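Local coordinates for arylsulfatase (Pseudoalteromonas sp. MB47, PDB 7AJ0), which hydrolyses sulfate esters of the algal polysaccharide fucoidan, probably in an exo-acting manner, as a calcium-binding sulfatase that assembles into a hexamer, at residues P31-V36 with L409-G414; W135-S140 with S396-D401; F251-V256 with K310-L315; L435-H440 with F485-P490. All coordinates share one frame; numbering follows the deposited sequence.

Contact 1: P31-V36 with L409-G414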
# COMPACT_ATOMS: atom_id res chain seq x y z
N PRO A 31 -32.84 38.01 6.72
CA PRO A 31 -33.42 39.36 6.86
C PRO A 31 -33.37 39.91 8.27
O PRO A 31 -33.20 41.12 8.44
CB PRO A 31 -34.86 39.18 6.36
CG PRO A 31 -35.14 37.71 6.49
CD PRO A 31 -33.83 37.02 6.25
N GLU A 32 -33.53 39.07 9.30
CA GLU A 32 -33.46 39.57 10.66
C GLU A 32 -32.03 39.93 11.04
O GLU A 32 -31.78 40.95 11.69
CB GLU A 32 -34.05 38.56 11.64
CG GLU A 32 -35.54 38.30 11.44
CD GLU A 32 -36.38 39.57 11.50
OE1 GLU A 32 -36.18 40.38 12.43
OE2 GLU A 32 -37.22 39.76 10.60
N GLN A 33 -31.07 39.09 10.65
CA GLN A 33 -29.67 39.43 10.87
C GLN A 33 -29.30 40.70 10.10
O GLN A 33 -28.52 41.53 10.58
CB GLN A 33 -28.78 38.26 10.45
CG GLN A 33 -28.95 37.02 11.33
CD GLN A 33 -28.20 35.80 10.81
OE1 GLN A 33 -28.64 34.67 11.01
NE2 GLN A 33 -27.07 36.03 10.14
N GLU A 34 -29.85 40.87 8.89
CA GLU A 34 -29.55 42.05 8.10
C GLU A 34 -30.07 43.32 8.77
O GLU A 34 -29.41 44.36 8.73
CB GLU A 34 -30.15 41.90 6.69
CG GLU A 34 -30.03 43.13 5.80
CD GLU A 34 -28.60 43.48 5.45
OE1 GLU A 34 -27.69 42.65 5.69
OE2 GLU A 34 -28.37 44.59 4.92
N LYS A 35 -31.25 43.25 9.40
CA LYS A 35 -31.74 44.40 10.15
C LYS A 35 -30.77 44.78 11.26
O LYS A 35 -30.49 45.97 11.47
CB LYS A 35 -33.12 44.10 10.74
CG LYS A 35 -34.27 44.30 9.78
CD LYS A 35 -35.60 44.00 10.46
CE LYS A 35 -36.61 43.41 9.48
NZ LYS A 35 -37.84 42.93 10.18
N VAL A 36 -30.26 43.79 12.00
CA VAL A 36 -29.30 44.07 13.06
C VAL A 36 -28.04 44.70 12.48
O VAL A 36 -27.51 45.67 13.02
CB VAL A 36 -28.97 42.78 13.84
CG1 VAL A 36 -27.68 42.95 14.62
CG2 VAL A 36 -30.12 42.43 14.77
N LEU A 409 -21.45 38.22 9.94
CA LEU A 409 -20.40 38.59 10.88
C LEU A 409 -20.91 39.49 12.00
O LEU A 409 -20.34 39.47 13.10
CB LEU A 409 -19.26 39.29 10.14
CG LEU A 409 -18.47 38.46 9.14
CD1 LEU A 409 -17.49 39.33 8.37
CD2 LEU A 409 -17.73 37.33 9.84
N LEU A 410 -21.95 40.28 11.76
CA LEU A 410 -22.43 41.26 12.73
C LEU A 410 -23.63 40.77 13.53
O LEU A 410 -24.13 41.52 14.38
CB LEU A 410 -22.79 42.57 12.03
CG LEU A 410 -21.68 43.22 11.21
CD1 LEU A 410 -22.14 44.55 10.64
CD2 LEU A 410 -20.43 43.42 12.06
N ALA A 411 -24.11 39.56 13.29
CA ALA A 411 -25.20 38.98 14.05
C ALA A 411 -24.66 38.04 15.12
O ALA A 411 -23.73 37.26 14.87
CB ALA A 411 -26.17 38.22 13.14
N ASP A 412 -25.23 38.12 16.32
CA ASP A 412 -24.86 37.19 17.39
C ASP A 412 -25.24 35.77 16.99
O ASP A 412 -26.42 35.47 16.78
CB ASP A 412 -25.55 37.58 18.69
CG ASP A 412 -24.95 38.82 19.33
OD1 ASP A 412 -23.85 39.24 18.90
OD2 ASP A 412 -25.57 39.38 20.26
N ASN A 413 -24.24 34.90 16.88
CA ASN A 413 -24.44 33.52 16.48
C ASN A 413 -25.27 33.44 15.20
O ASN A 413 -26.21 32.66 15.08
CB ASN A 413 -25.09 32.72 17.60
CG ASN A 413 -24.47 33.01 18.95
OD1 ASN A 413 -23.34 32.62 19.22
ND2 ASN A 413 -25.21 33.71 19.80
N GLY A 414 -24.91 34.29 14.24
CA GLY A 414 -25.68 34.37 13.02
C GLY A 414 -25.45 33.18 12.11
O GLY A 414 -24.48 32.43 12.23
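The opening turns of helix 31-48 rest on the type II beta turn A411-G414, with Q33 reaching across the turn and V36 touching the residue just ahead of it. The aliphatic base of Q33 lies against A411, whose methyl is 3.5 Å from Q33 CG, with Q33 CB close beside it. CG stands anti to the carbonyl carbon (chi1 -66°) and the chain runs on extended (chi2 172°), which carries the amide past the methyl and over the backbone at the far end of the turn. There Q33 OE1 and NE2 each approach G414 CA to 3.6 Å; G414 has no side chain to keep the amide off. The turn is closed by a long bond from G414 N to A411 O (3.3 Å) and carries N413 with positive phi at its third position. It joins the loop between helix 406-409 and strand 420-425 to the large mixed sheet, because N413 N bonds to Q369 OE1 and G414 O to N371 ND2, both on strand 369-371 of that sheet. The Q33 amide does its hydrogen bonding to backbone on both sides of the turn, OE1 taking K415 N and NE2 reaching A407 O. Replacing Q33 by an alanine would probably leave K415 N and A407 O without these mates and open a gap over G414. One helical turn on, V36 CG1 comes within 3.8 Å of L410 O, an oxygen that also accepts from K40 NZ, while the L410 side chain lies on A37 and L41 of the same helix.

Contact 2: W135-S140 with S396-D401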
# COMPACT_ATOMS: atom_id res chain seq x y z
N TRP A 135 -5.64 41.39 -15.32
CA TRP A 135 -5.97 42.38 -14.32
C TRP A 135 -6.65 43.62 -14.89
O TRP A 135 -7.29 44.36 -14.13
CB TRP A 135 -4.71 42.79 -13.55
CG TRP A 135 -4.50 41.95 -12.34
CD1 TRP A 135 -3.52 41.02 -12.15
CD2 TRP A 135 -5.31 41.94 -11.16
NE1 TRP A 135 -3.66 40.44 -10.91
CE2 TRP A 135 -4.75 40.99 -10.29
CE3 TRP A 135 -6.44 42.65 -10.76
CZ2 TRP A 135 -5.29 40.73 -9.03
CZ3 TRP A 135 -6.97 42.39 -9.51
CH2 TRP A 135 -6.40 41.44 -8.66
N GLU A 136 -6.53 43.87 -16.19
CA GLU A 136 -7.32 44.94 -16.80
C GLU A 136 -8.81 44.67 -16.62
O GLU A 136 -9.58 45.56 -16.27
CB GLU A 136 -6.97 45.09 -18.28
CG GLU A 136 -5.54 45.54 -18.54
CD GLU A 136 -5.25 45.75 -20.02
OE1 GLU A 136 -4.07 45.92 -20.38
OE2 GLU A 136 -6.21 45.75 -20.82
N LYS A 137 -9.21 43.41 -16.82
CA LYS A 137 -10.61 43.00 -16.74
C LYS A 137 -11.10 42.89 -15.31
O LYS A 137 -12.23 43.30 -15.00
CB LYS A 137 -10.76 41.68 -17.49
CG LYS A 137 -12.09 40.96 -17.41
CD LYS A 137 -11.96 39.63 -18.17
CE LYS A 137 -13.21 38.75 -18.08
NZ LYS A 137 -14.31 39.21 -18.97
N GLU A 138 -10.27 42.36 -14.41
CA GLU A 138 -10.68 42.17 -13.03
C GLU A 138 -10.77 43.51 -12.30
O GLU A 138 -10.15 44.51 -12.69
CB GLU A 138 -9.71 41.24 -12.30
CG GLU A 138 -9.55 39.87 -12.95
CD GLU A 138 -10.86 39.12 -13.07
OE1 GLU A 138 -11.07 38.43 -14.09
OE2 GLU A 138 -11.69 39.23 -12.14
N VAL A 139 -11.56 43.53 -11.23
CA VAL A 139 -11.85 44.74 -10.46
C VAL A 139 -11.52 44.45 -9.00
O VAL A 139 -12.27 43.74 -8.32
CB VAL A 139 -13.31 45.19 -10.62
CG1 VAL A 139 -13.59 46.38 -9.73
CG2 VAL A 139 -13.61 45.51 -12.07
N SER A 140 -10.42 45.02 -8.52
CA SER A 140 -10.01 44.80 -7.14
C SER A 140 -10.81 45.70 -6.20
O SER A 140 -11.40 46.71 -6.61
CB SER A 140 -8.52 45.08 -6.97
OG SER A 140 -8.23 46.45 -7.20
N SER A 396 -21.38 43.74 -15.11
CA SER A 396 -22.45 42.77 -15.22
C SER A 396 -22.13 41.60 -16.15
O SER A 396 -22.89 40.63 -16.17
CB SER A 396 -23.72 43.47 -15.72
OG SER A 396 -24.04 44.57 -14.90
N ASN A 397 -21.04 41.68 -16.91
CA ASN A 397 -20.64 40.60 -17.80
C ASN A 397 -19.75 39.57 -17.12
O ASN A 397 -19.32 38.61 -17.77
CB ASN A 397 -19.92 41.17 -19.02
CG ASN A 397 -18.63 41.88 -18.66
OD1 ASN A 397 -18.64 42.91 -17.99
ND2 ASN A 397 -17.51 41.33 -19.11
N MET A 398 -19.46 39.74 -15.83
CA MET A 398 -18.59 38.84 -15.08
C MET A 398 -19.36 38.26 -13.90
O MET A 398 -20.07 38.98 -13.19
CB MET A 398 -17.34 39.58 -14.59
CG MET A 398 -16.38 39.98 -15.70
SD MET A 398 -15.20 41.26 -15.21
CE MET A 398 -14.51 40.56 -13.72
N TYR A 399 -19.22 36.95 -13.70
CA TYR A 399 -19.85 36.28 -12.57
C TYR A 399 -18.96 36.42 -11.34
O TYR A 399 -17.74 36.23 -11.42
CB TYR A 399 -20.08 34.81 -12.89
CG TYR A 399 -21.02 34.11 -11.94
CD1 TYR A 399 -22.39 34.07 -12.19
CD2 TYR A 399 -20.55 33.48 -10.79
CE1 TYR A 399 -23.26 33.43 -11.33
CE2 TYR A 399 -21.42 32.84 -9.93
CZ TYR A 399 -22.77 32.82 -10.21
OH TYR A 399 -23.64 32.18 -9.36
N PHE A 400 -19.57 36.76 -10.21
CA PHE A 400 -18.85 36.95 -8.96
C PHE A 400 -19.28 35.89 -7.96
O PHE A 400 -20.48 35.74 -7.68
CB PHE A 400 -19.10 38.36 -8.41
CG PHE A 400 -18.33 39.42 -9.13
CD1 PHE A 400 -17.06 39.76 -8.71
CD2 PHE A 400 -18.87 40.06 -10.23
CE1 PHE A 400 -16.34 40.73 -9.38
CE2 PHE A 400 -18.15 41.03 -10.90
CZ PHE A 400 -16.88 41.37 -10.48
N ASP A 401 -18.30 35.16 -7.43
CA ASP A 401 -18.56 34.06 -6.52
C ASP A 401 -18.69 34.50 -5.07
O ASP A 401 -19.26 33.76 -4.26
CB ASP A 401 -17.44 33.03 -6.63
CG ASP A 401 -17.30 32.47 -8.04
OD1 ASP A 401 -18.17 31.69 -8.46
OD2 ASP A 401 -16.32 32.84 -8.73
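M398 fills the tight part of this contact, its side chain passing K137 in the opposite direction before its methyl reaches E138. M398 SD lies 3.6 Å from K137 O and 3.8 Å from K137 CG, and so meets the backbone and the aliphatic root of the lysine together. The bend at the end of the methionine (chi3 52°) turns M398 CE off the line of its chain and brings it to 3.5 Å from E138 OE2. That oxygen is held by a salt bridge to R113 NE, so the methyl touches a carboxylate already fixed in place; R113 also packs on the M398 side chain and bonds to Y399 O. Burial of the thioether here is a matter of van der Waals contact. Toward solvent the fit slackens. The extended K137 side chain turns only at its last torsion, and K137 NZ stops 3.8 Å from N397 ND2, two nitrogens with no bond between them; K137 NZ is 3.9 Å from M398 CG. N397 itself is exposed, in contrast to the buried M398 and E138. The segment 396-401 is held along its backbone by N23 and E25, and D401 is tied to R117 and L114 N. On the other side, 135-140 links helix 134-137 to helix 141-146, S140 OG capping the start of the latter. E138 and W135 pack on the end of helix 102-111, which begins at the calcium ligand C102, E138 also touches helix 115-118, and F400 leans on Y381 and M382 of helix 377-387, whose Y381 hydroxyl bonds to V139 O.

Contact 3: F251-V256 with K310-L315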
# COMPACT_ATOMS: atom_id res chain seq x y z
N PHE A 251 1.42 53.54 6.97
CA PHE A 251 0.22 53.70 6.16
C PHE A 251 -0.99 54.02 7.02
O PHE A 251 -1.75 54.95 6.73
CB PHE A 251 -0.03 52.45 5.33
CG PHE A 251 -1.24 52.54 4.45
CD1 PHE A 251 -1.19 53.22 3.25
CD2 PHE A 251 -2.44 51.96 4.84
CE1 PHE A 251 -2.31 53.31 2.44
CE2 PHE A 251 -3.56 52.05 4.04
CZ PHE A 251 -3.50 52.73 2.83
N ILE A 252 -1.20 53.25 8.09
CA ILE A 252 -2.35 53.49 8.96
C ILE A 252 -2.26 54.87 9.60
O ILE A 252 -3.25 55.61 9.64
CB ILE A 252 -2.45 52.37 10.02
CG1 ILE A 252 -2.97 51.09 9.37
CG2 ILE A 252 -3.36 52.80 11.17
CD1 ILE A 252 -2.77 49.84 10.20
N ASN A 253 -1.08 55.24 10.10
CA ASN A 253 -0.91 56.57 10.67
C ASN A 253 -1.28 57.65 9.66
O ASN A 253 -1.95 58.63 10.00
CB ASN A 253 0.53 56.76 11.15
CG ASN A 253 0.81 56.05 12.46
OD1 ASN A 253 -0.11 55.75 13.22
ND2 ASN A 253 2.08 55.78 12.72
N GLN A 254 -0.84 57.49 8.41
CA GLN A 254 -1.07 58.53 7.41
C GLN A 254 -2.55 58.64 7.05
O GLN A 254 -3.06 59.74 6.85
CB GLN A 254 -0.23 58.23 6.17
CG GLN A 254 -0.31 59.30 5.09
CD GLN A 254 0.64 59.03 3.94
OE1 GLN A 254 1.39 58.05 3.96
NE2 GLN A 254 0.62 59.90 2.94
N ALA A 255 -3.25 57.50 6.99
CA ALA A 255 -4.67 57.54 6.64
C ALA A 255 -5.50 58.09 7.80
O ALA A 255 -6.46 58.85 7.58
CB ALA A 255 -5.16 56.15 6.25
N VAL A 256 -5.17 57.72 9.03
CA VAL A 256 -5.94 58.20 10.17
C VAL A 256 -5.70 59.69 10.38
O VAL A 256 -6.61 60.43 10.78
CB VAL A 256 -5.60 57.39 11.43
CG1 VAL A 256 -6.30 57.98 12.65
CG2 VAL A 256 -5.98 55.92 11.25
N LYS A 310 -5.56 50.86 18.50
CA LYS A 310 -6.07 51.31 19.79
C LYS A 310 -5.51 52.68 20.14
O LYS A 310 -6.25 53.56 20.60
CB LYS A 310 -5.71 50.29 20.86
CG LYS A 310 -6.29 50.56 22.24
CD LYS A 310 -6.15 49.32 23.12
CE LYS A 310 -6.66 49.56 24.53
NZ LYS A 310 -5.59 50.02 25.45
N GLU A 311 -4.21 52.89 19.92
CA GLU A 311 -3.58 54.16 20.27
C GLU A 311 -4.11 55.30 19.42
O GLU A 311 -4.13 56.45 19.87
CB GLU A 311 -2.06 54.04 20.13
CG GLU A 311 -1.28 55.24 20.65
CD GLU A 311 -0.95 56.25 19.57
OE1 GLU A 311 -0.95 55.88 18.37
OE2 GLU A 311 -0.68 57.42 19.91
N LYS A 312 -4.53 55.01 18.19
CA LYS A 312 -5.11 56.01 17.31
C LYS A 312 -6.61 56.16 17.47
O LYS A 312 -7.22 56.96 16.76
CB LYS A 312 -4.79 55.66 15.85
CG LYS A 312 -3.30 55.70 15.52
CD LYS A 312 -2.95 56.92 14.69
CE LYS A 312 -1.60 57.50 15.10
NZ LYS A 312 -1.14 58.54 14.15
N GLY A 313 -7.22 55.42 18.39
CA GLY A 313 -8.65 55.52 18.60
C GLY A 313 -9.49 55.03 17.44
O GLY A 313 -10.60 55.54 17.23
N GLN A 314 -9.00 54.04 16.69
CA GLN A 314 -9.70 53.55 15.51
C GLN A 314 -10.15 52.10 15.63
O GLN A 314 -10.57 51.51 14.62
CB GLN A 314 -8.80 53.70 14.27
CG GLN A 314 -8.58 55.13 13.83
CD GLN A 314 -9.84 55.77 13.28
OE1 GLN A 314 -10.53 55.19 12.44
NE2 GLN A 314 -10.14 56.97 13.76
N LEU A 315 -10.08 51.50 16.82
CA LEU A 315 -10.49 50.10 16.94
C LEU A 315 -12.00 49.95 16.76
O LEU A 315 -12.46 48.97 16.16
CB LEU A 315 -10.07 49.53 18.29
CG LEU A 315 -8.79 48.70 18.34
CD1 LEU A 315 -8.64 48.06 19.72
CD2 LEU A 315 -8.75 47.63 17.26
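Two flat amides, those of N253 and Q314, flank the contact, and each is met from above its plane by the opposite segment. The end of K312 comes over one face of the N253 amide, offset toward OD1, with its chain crossing at about a right angle: N253 OD1 lies 3.0 Å from K312 CE and 3.1 Å from K312 NZ. The first of these is so close for a carbon that the exact placing of the lysine end is doubtful. V256 CG1 lies above the plane of the Q314 amide on its nitrogen side, 4.1 Å from Q314 NE2. The firmer apolar contact sits between these groups. V256 spreads its two methyls around Q314 CG, with CG2 at 3.7 Å and CG1 at 3.8 Å, and CG1 also touches K312 CD. The lysine gets from V256 to N253 by bending twice, chi2 at -106° and chi3 at 142°, neither a staggered value, and its NZ has a long, weak ion pair with D257. K312 and Q314 are brought to the same side by the Schellman motif that ends helix 290-311: G313 takes positive phi and its N bonds to K310 O at 3.0 Å. Q314 OE1 goes on to bond N53 ND2, at the start of strand 53-59. The contact therefore joins the carboxyl ends of helices 240-258 and 290-311, which lie side by side with I252 on L308 and L309. Each helix leads into a parallel strand of the mixed sheet, 262-267 and 318-324, and strand 53-59 runs between those two.

Contact 4: L435-H440 with F485-P490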
# COMPACT_ATOMS: atom_id res chain seq x y z
N LEU A 435 -23.80 22.15 3.57
CA LEU A 435 -24.12 21.84 4.96
C LEU A 435 -22.81 21.37 5.59
O LEU A 435 -21.80 22.10 5.50
CB LEU A 435 -25.27 20.86 5.03
CG LEU A 435 -26.57 21.29 4.35
CD1 LEU A 435 -27.53 20.12 4.18
CD2 LEU A 435 -27.24 22.42 5.13
N ASP A 436 -22.76 20.19 6.20
CA ASP A 436 -21.53 19.65 6.76
C ASP A 436 -21.05 18.43 5.98
O ASP A 436 -20.38 17.55 6.53
CB ASP A 436 -21.75 19.30 8.24
CG ASP A 436 -22.20 20.51 9.05
OD1 ASP A 436 -21.69 21.62 8.80
OD2 ASP A 436 -23.05 20.34 9.94
N TYR A 437 -21.37 18.38 4.69
CA TYR A 437 -21.04 17.26 3.82
C TYR A 437 -20.05 17.69 2.76
O TYR A 437 -20.27 18.69 2.07
CB TYR A 437 -22.30 16.68 3.17
CG TYR A 437 -23.34 16.24 4.18
CD1 TYR A 437 -23.32 14.95 4.70
CD2 TYR A 437 -24.32 17.11 4.63
CE1 TYR A 437 -24.25 14.54 5.63
CE2 TYR A 437 -25.25 16.71 5.56
CZ TYR A 437 -25.22 15.42 6.05
OH TYR A 437 -26.15 15.02 6.98
N LYS A 438 -18.96 16.95 2.64
CA LYS A 438 -17.90 17.20 1.67
C LYS A 438 -17.99 16.14 0.58
O LYS A 438 -17.83 14.95 0.85
CB LYS A 438 -16.53 17.16 2.36
CG LYS A 438 -15.33 17.26 1.44
CD LYS A 438 -15.14 18.67 0.92
CE LYS A 438 -13.81 18.79 0.19
NZ LYS A 438 -12.63 18.53 1.06
N ILE A 439 -18.26 16.58 -0.65
CA ILE A 439 -18.44 15.69 -1.79
C ILE A 439 -17.28 15.90 -2.76
O ILE A 439 -17.05 17.02 -3.23
CB ILE A 439 -19.79 15.93 -2.49
CG1 ILE A 439 -20.94 15.84 -1.49
CG2 ILE A 439 -20.00 14.93 -3.61
CD1 ILE A 439 -21.37 17.18 -0.93
N HIS A 440 -16.56 14.82 -3.06
CA HIS A 440 -15.42 14.87 -3.97
C HIS A 440 -15.79 14.23 -5.30
O HIS A 440 -16.27 13.09 -5.34
CB HIS A 440 -14.21 14.15 -3.39
CG HIS A 440 -13.69 14.74 -2.12
ND1 HIS A 440 -12.54 15.50 -2.06
CD2 HIS A 440 -14.16 14.68 -0.85
CE1 HIS A 440 -12.32 15.88 -0.82
NE2 HIS A 440 -13.29 15.40 -0.06
N PHE A 485 -26.40 9.18 2.43
CA PHE A 485 -26.60 10.47 1.78
C PHE A 485 -27.39 10.33 0.49
O PHE A 485 -27.24 11.14 -0.43
CB PHE A 485 -25.24 11.13 1.51
CG PHE A 485 -25.30 12.62 1.34
CD1 PHE A 485 -25.90 13.43 2.29
CD2 PHE A 485 -24.74 13.22 0.22
CE1 PHE A 485 -25.94 14.80 2.13
CE2 PHE A 485 -24.79 14.59 0.05
CZ PHE A 485 -25.39 15.38 1.01
N GLU A 486 -28.25 9.31 0.40
CA GLU A 486 -29.08 9.16 -0.79
C GLU A 486 -30.06 10.32 -0.93
O GLU A 486 -30.35 10.78 -2.04
CB GLU A 486 -29.84 7.84 -0.76
CG GLU A 486 -28.99 6.62 -1.06
CD GLU A 486 -29.83 5.38 -1.33
OE1 GLU A 486 -31.07 5.46 -1.28
OE2 GLU A 486 -29.23 4.31 -1.59
N TRP A 487 -30.58 10.82 0.20
CA TRP A 487 -31.50 11.95 0.15
C TRP A 487 -30.82 13.21 -0.35
O TRP A 487 -31.47 14.08 -0.94
CB TRP A 487 -32.11 12.19 1.53
CG TRP A 487 -31.09 12.39 2.61
CD1 TRP A 487 -30.62 11.45 3.48
CD2 TRP A 487 -30.40 13.61 2.92
NE1 TRP A 487 -29.69 12.00 4.32
CE2 TRP A 487 -29.53 13.33 4.00
CE3 TRP A 487 -30.44 14.90 2.40
CZ2 TRP A 487 -28.71 14.30 4.56
CZ3 TRP A 487 -29.61 15.86 2.96
CH2 TRP A 487 -28.76 15.55 4.03
N GLY A 488 -29.51 13.34 -0.13
CA GLY A 488 -28.81 14.56 -0.45
C GLY A 488 -27.94 14.50 -1.70
O GLY A 488 -27.63 15.54 -2.29
N MET A 489 -27.56 13.29 -2.11
CA MET A 489 -26.65 13.17 -3.25
C MET A 489 -27.20 13.81 -4.52
O MET A 489 -26.42 14.49 -5.22
CB MET A 489 -26.31 11.70 -3.49
CG MET A 489 -25.12 11.48 -4.41
SD MET A 489 -23.57 12.14 -3.73
CE MET A 489 -22.62 10.62 -3.54
N PRO A 490 -28.47 13.63 -4.89
CA PRO A 490 -28.96 14.32 -6.10
C PRO A 490 -28.88 15.84 -5.99
O PRO A 490 -28.68 16.51 -7.01
CB PRO A 490 -30.41 13.83 -6.23
CG PRO A 490 -30.74 13.18 -4.93
CD PRO A 490 -29.45 12.67 -4.37
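Y437 leaves strand 437-440 toward F485 and W487, and each atom of its side chain adds to the aromatic cluster they form. Y437 CB lies 4.0 Å from F485 CZ. Y437 CG, set anti to the carbonyl carbon (chi1 -58°), comes 3.6 Å from F485 CE1, the atom that stands over the centre of one tyrosine face. Y437 CD1 and CE1 pass F485 CD1, and the two rings make an offset stack, centroids 4.5 Å apart and planes at 25°. Farther out Y437 CE2 meets W487 CH2 and Y437 CZ meets W487 CZ2, both at 4.0 Å, where the indole turns its edge to the tyrosine face with planes at 83°. Y437 OH ends 3.6 Å from W487 CZ2, near the indole plane, and hydrogen-bonds D197 of the second subunit. Beside the stack, I439 CG1 touches F485 CE2 at 4.3 Å. A leucine in place of Y437 would probably leave D197 of the second subunit without this partner and the F485 and W487 rings without a flat face to pack on. The chemistry implies a cluster held by dispersion within the chain, while the buried tyrosine hydroxyl finds its polar partner on the second subunit, so the cluster forms part of the interface.

Contact 1 spans the longest loop, from helix 31-48 to the turn before strand 420-425; contact 2 is nested inside it, contact 3 inside contact 2, and contact 4 follows in series. None touches another. The centres of contacts 1 and 2 are about 28 Å apart. Contact 3 joins the ends of two helices that lead into the mixed sheet, contact 1 meets the same sheet at strand 369-371, and contact 2 joins loops beside helices 102-111 and 377-387. Contact 4 packs strand 437-440 of the four-stranded antiparallel sheet on the loop leading into helix 489-505. About 46 Å from contact 3, centre to centre, and across the chain's centre from it, contact 4 alone of the four meets another subunit, at an interface of the hexamer.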